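Local coordinates for protein NDP-rhamnosyltransferase (Saccharopolyspora spinosa, PDB 3TSA) that is a glycosyltransferase-type enzyme of the GT-B fold, built from two Rossmann-like halves, each around a parallel sheet, that face each other across a cleft, at residues M228-N231 / P237-R240; I223-M228 / L310-Y315. One frame throughout, in Å; residues are numbered along the deposited sequence.

Contact 1 of 2, residues M228-N231 / P237-R240; sequences MVLN and PLLR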
loop_
_atom_site.group_PDB
_atom_site.type_symbol
_atom_site.label_atom_id
_atom_site.label_comp_id
_atom_site.label_asym_id
_atom_site.label_seq_id
_atom_site.Cartn_x
_atom_site.Cartn_y
_atom_site.Cartn_z
ATOM N N MET A 228 17.934 7.403 -8.126
ATOM C CA MET A 228 18.410 7.102 -9.516
ATOM C C MET A 228 19.175 8.292 -10.067
ATOM O O MET A 228 20.197 8.085 -10.686
ATOM C CB MET A 228 17.306 6.712 -10.523
ATOM C CG MET A 228 16.591 5.391 -10.364
ATOM S SD MET A 228 17.492 3.834 -10.486
ATOM C CE MET A 228 18.193 3.965 -12.168
ATOM N N VAL A 229 18.634 9.482 -9.874
ATOM C CA VAL A 229 19.278 10.705 -10.351
ATOM C C VAL A 229 20.677 10.863 -9.742
ATOM O O VAL A 229 21.596 10.977 -10.491
ATOM C CB VAL A 229 18.419 11.958 -10.125
ATOM C CG1 VAL A 229 19.195 13.225 -10.607
ATOM C CG2 VAL A 229 17.105 11.844 -10.946
ATOM N N LEU A 230 20.825 10.779 -8.423
ATOM C CA LEU A 230 22.142 10.966 -7.766
ATOM C C LEU A 230 23.130 9.855 -8.036
ATOM O O LEU A 230 24.343 10.100 -8.072
ATOM C CB LEU A 230 22.008 11.237 -6.243
ATOM C CG LEU A 230 21.184 12.477 -5.880
ATOM C CD1 LEU A 230 20.971 12.477 -4.356
ATOM C CD2 LEU A 230 21.986 13.721 -6.389
ATOM N N ASN A 231 22.618 8.619 -8.182
ATOM C CA ASN A 231 23.450 7.519 -8.695
ATOM C C ASN A 231 24.056 7.886 -10.034
ATOM O O ASN A 231 25.193 7.540 -10.344
ATOM C CB ASN A 231 22.665 6.195 -8.783
ATOM C CG ASN A 231 22.503 5.548 -7.407
ATOM O OD1 ASN A 231 23.064 6.048 -6.440
ATOM N ND2 ASN A 231 21.725 4.444 -7.317
ATOM N N PRO A 237 24.734 18.091 -8.387
ATOM C CA PRO A 237 23.465 18.869 -8.332
ATOM C C PRO A 237 22.976 19.119 -6.884
ATOM O O PRO A 237 22.524 20.237 -6.553
ATOM C CB PRO A 237 22.504 18.067 -9.202
ATOM C CG PRO A 237 23.009 16.697 -9.129
ATOM C CD PRO A 237 24.535 16.812 -9.099
ATOM N N LEU A 238 23.298 18.177 -6.000
ATOM C CA LEU A 238 22.947 18.311 -4.583
ATOM C C LEU A 238 23.835 19.375 -3.956
ATOM O O LEU A 238 23.346 20.275 -3.263
ATOM C CB LEU A 238 23.127 16.993 -3.849
ATOM C CG LEU A 238 22.682 16.882 -2.381
ATOM C CD1 LEU A 238 21.171 17.207 -2.188
ATOM C CD2 LEU A 238 23.067 15.495 -1.794
ATOM N N LEU A 239 25.134 19.309 -4.222
ATOM C CA LEU A 239 26.030 20.277 -3.566
ATOM C C LEU A 239 25.663 21.655 -4.070
ATOM O O LEU A 239 25.688 22.649 -3.285
ATOM C CB LEU A 239 27.477 19.941 -3.982
ATOM C CG LEU A 239 27.986 18.637 -3.361
ATOM C CD1 LEU A 239 29.405 18.233 -3.911
ATOM C CD2 LEU A 239 27.943 18.757 -1.807
ATOM N N ARG A 240 25.386 21.743 -5.387
ATOM C CA ARG A 240 25.080 23.043 -5.994
ATOM C C ARG A 240 23.839 23.617 -5.383
ATOM O O ARG A 240 23.814 24.797 -5.072
ATOM C CB ARG A 240 24.904 22.967 -7.516
ATOM C CG ARG A 240 26.249 22.818 -8.248
ATOM C CD ARG A 240 26.163 22.149 -9.628
ATOM N NE ARG A 240 27.528 22.025 -10.230
ATOM C CZ ARG A 240 27.829 21.271 -11.300
ATOM N NH1 ARG A 240 26.955 20.483 -11.862
ATOM N NH2 ARG A 240 29.098 21.233 -11.714
#

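Contact 2 of 2, residues I223-M228 / L310-Y315; sequences ICMGRM and LVLPQY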
loop_
_atom_site.group_PDB
_atom_site.type_symbol
_atom_site.label_atom_id
_atom_site.label_comp_id
_atom_site.label_asym_id
_atom_site.label_seq_id
_atom_site.Cartn_x
_atom_site.Cartn_y
_atom_site.Cartn_z
ATOM N N ILE A 223 15.060 20.668 -0.911
ATOM C CA ILE A 223 15.913 20.130 -1.961
ATOM C C ILE A 223 15.673 18.649 -1.921
ATOM O O ILE A 223 15.923 17.998 -0.890
ATOM C CB ILE A 223 17.426 20.453 -1.708
ATOM C CG1 ILE A 223 17.635 21.955 -1.741
ATOM C CG2 ILE A 223 18.290 19.657 -2.719
ATOM C CD1 ILE A 223 19.058 22.300 -1.126
ATOM N N CYS A 224 15.126 18.119 -3.033
ATOM C CA CYS A 224 14.697 16.728 -3.083
ATOM C C CYS A 224 15.167 16.124 -4.411
ATOM O O CYS A 224 14.774 16.608 -5.534
ATOM C CB CYS A 224 13.200 16.685 -2.949
ATOM S SG CYS A 224 12.670 14.917 -2.883
ATOM N N MET A 225 16.118 15.198 -4.275
ATOM C CA MET A 225 16.734 14.469 -5.402
ATOM C C MET A 225 16.728 12.967 -5.049
ATOM O O MET A 225 17.080 12.611 -3.911
ATOM C CB MET A 225 18.149 15.002 -5.696
ATOM C CG MET A 225 18.001 16.358 -6.301
ATOM S SD MET A 225 19.569 17.119 -6.501
ATOM C CE MET A 225 19.061 18.842 -6.736
ATOM N N GLY A 226 16.265 12.125 -5.976
ATOM C CA GLY A 226 16.182 10.667 -5.725
ATOM C C GLY A 226 17.460 9.849 -5.960
ATOM O O GLY A 226 18.493 10.359 -6.417
ATOM N N ARG A 227 17.393 8.582 -5.586
ATOM C CA ARG A 227 18.468 7.678 -5.763
ATOM C C ARG A 227 18.891 7.583 -7.217
ATOM O O ARG A 227 20.099 7.602 -7.531
ATOM C CB ARG A 227 17.947 6.338 -5.261
ATOM C CG ARG A 227 18.913 5.202 -5.306
ATOM C CD ARG A 227 18.326 4.048 -4.531
ATOM N NE ARG A 227 18.641 4.256 -3.103
ATOM C CZ ARG A 227 17.822 3.992 -2.085
ATOM N NH1 ARG A 227 16.620 3.519 -2.326
ATOM N NH2 ARG A 227 18.217 4.227 -0.815
ATOM N N MET A 228 17.934 7.403 -8.126
ATOM C CA MET A 228 18.410 7.102 -9.516
ATOM C C MET A 228 19.175 8.292 -10.067
ATOM O O MET A 228 20.197 8.085 -10.686
ATOM C CB MET A 228 17.306 6.712 -10.523
ATOM C CG MET A 228 16.591 5.391 -10.364
ATOM S SD MET A 228 17.492 3.834 -10.486
ATOM C CE MET A 228 18.193 3.965 -12.168
ATOM N N LEU A 310 12.402 25.007 -8.697
ATOM C CA LEU A 310 13.635 25.364 -9.439
ATOM C C LEU A 310 14.190 23.993 -9.900
ATOM O O LEU A 310 14.521 23.174 -9.062
ATOM C CB LEU A 310 14.565 25.968 -8.438
ATOM C CG LEU A 310 15.602 26.983 -8.955
ATOM C CD1 LEU A 310 16.616 27.514 -7.941
ATOM C CD2 LEU A 310 16.115 26.799 -10.295
ATOM N N VAL A 311 14.328 23.802 -11.224
ATOM C CA VAL A 311 14.493 22.467 -11.769
ATOM C C VAL A 311 15.881 22.385 -12.399
ATOM O O VAL A 311 16.268 23.280 -13.136
ATOM C CB VAL A 311 13.442 22.138 -12.837
ATOM C CG1 VAL A 311 13.510 20.617 -13.141
ATOM C CG2 VAL A 311 11.987 22.445 -12.305
ATOM N N LEU A 312 16.633 21.385 -11.988
ATOM C CA LEU A 312 17.969 21.143 -12.608
ATOM C C LEU A 312 17.894 19.859 -13.363
ATOM O O LEU A 312 18.339 18.800 -12.930
ATOM C CB LEU A 312 19.002 21.069 -11.490
ATOM C CG LEU A 312 19.339 22.264 -10.547
ATOM C CD1 LEU A 312 18.229 22.718 -9.738
ATOM C CD2 LEU A 312 20.379 21.682 -9.570
ATOM N N PRO A 313 17.358 19.896 -14.609
ATOM C CA PRO A 313 17.170 18.631 -15.308
ATOM C C PRO A 313 18.502 17.929 -15.672
ATOM O O PRO A 313 19.522 18.625 -15.864
ATOM C CB PRO A 313 16.472 19.090 -16.619
ATOM C CG PRO A 313 16.970 20.567 -16.832
ATOM C CD PRO A 313 16.955 21.071 -15.399
ATOM N N GLN A 314 18.439 16.628 -15.719
ATOM C CA GLN A 314 19.631 15.775 -15.935
ATOM C C GLN A 314 19.483 14.847 -17.124
ATOM O O GLN A 314 20.421 14.678 -17.931
ATOM C CB GLN A 314 19.946 14.968 -14.650
ATOM C CG GLN A 314 20.078 15.812 -13.391
ATOM C CD GLN A 314 21.237 16.829 -13.464
ATOM O OE1 GLN A 314 21.088 17.957 -12.995
ATOM N NE2 GLN A 314 22.358 16.429 -14.070
ATOM N N TYR A 315 18.329 14.189 -17.244
ATOM C CA TYR A 315 18.231 13.148 -18.226
ATOM C C TYR A 315 16.759 12.865 -18.573
ATOM O O TYR A 315 15.837 13.433 -17.952
ATOM C CB TYR A 315 18.962 11.871 -17.765
ATOM C CG TYR A 315 18.519 11.227 -16.439
ATOM C CD1 TYR A 315 17.171 11.267 -15.933
ATOM C CD2 TYR A 315 19.467 10.489 -15.726
ATOM C CE1 TYR A 315 16.858 10.604 -14.728
ATOM C CE2 TYR A 315 19.146 9.824 -14.609
ATOM C CZ TYR A 315 17.870 9.891 -14.098
ATOM O OH TYR A 315 17.607 9.190 -12.944
#

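Contact 1 of 2, residues M228-N231 / P237-R240
L230 and P237 are the residues whose backbones come nearest across this contact, their CA atoms 8.0 Å apart, a gap spanned by side chains. Both segments are helical: M228-N231 belongs to helix 227-233 and P237-R240 to helix 236-246, with only a few residues making the turn between them. No hydrogen bond joins the two segments.

The meeting is carried by one methyl group. With CG of L230 set anti to its own carbonyl carbon (chi1 -59°), CD1 continues the extended line, and CD2, the branch that turns off it, is the one that meets the second helix. This methyl faces the first turn of that helix at two points. On one side it approaches the pyrrolidine ring of P237, with L230 CD2 4.2 Å from P237 CG, and the leucine and the proline ring pass one another heading opposite ways. It also lies 4.3 Å from CB of L238, so it meets the base of that leucine more closely than its end. All three residues are buried, and the contact is a small apolar one, burying 117 Å² in total.

The surroundings continue this core: L238 also rests on V257 in a loop, while V229 O accepts a hydrogen bond from T233 OG1 farther along the first helix. The two helices follow strand 219-224 and lead to its parallel neighbour, strand 251-256. The arrangement is thus the helical connection of a beta-alpha-beta crossover, here in two pieces, as part of a Rossmann-like GT-B half.

Contact 2 of 2, residues I223-M228 / L310-Y315
M225 and L312 make the apolar part of the contact. The methionine reaches across with its terminal methyl, M225 CE lying 4.2 Å from L312 CD2; a chain extended at both chi2 (174°) and chi3 gives it that reach. Both residues are buried, and L312 is backed by F346 of helix 343-354.

The second kind of contact is a hydroxyl set against the backbone and CB of M228. Y315 places this group beside the start of helix 227-233, with Y315 OH 3.4 Å from M228 C and 3.5 Å from M228 CB. M228 O sits beside the ring's rim, close to the plane of the ring. A chi1 of 58° wedges CG of Y315 in among both backbone branches and gives the ring this position, and the Y315 side chain also touches V229 and A232 of helix 227-233. The M228 chain, kinked at its two outer torsions, also touches Y11.

The parts from M225 to M228 and from L312 to Y315 run in nearly the same direction, 11° apart, after strands 219-224 and 309-311, which flank strand 289-292 in the sheet. Loops gathered past the C-terminal ends of parallel strands are characteristic of Rossmann-like folds, and in GT-B proteins this side faces the interdomain cleft.

In the fold
Contacts 1 and 2 have centres about 6 Å apart and share M228 and helix 227-233, so they illustrate how one short helix can be packed from two directions. They touch at several points: M225 CE lies 3.7 Å from P237 O, L238 CD1 is 3.8 Å from I223 CG2, and Y315 OH comes within 3.2 Å of V229 N. Contact 1 ties this helix to the next one, helix 236-246, whereas contact 2 ties the loop before it, and its first turn, to a loop 82 residues farther along the chain. Through the touch of M228 on Y11, the shared helix also meets the half that holds strand 3-7, consistent with a position bordering the cleft.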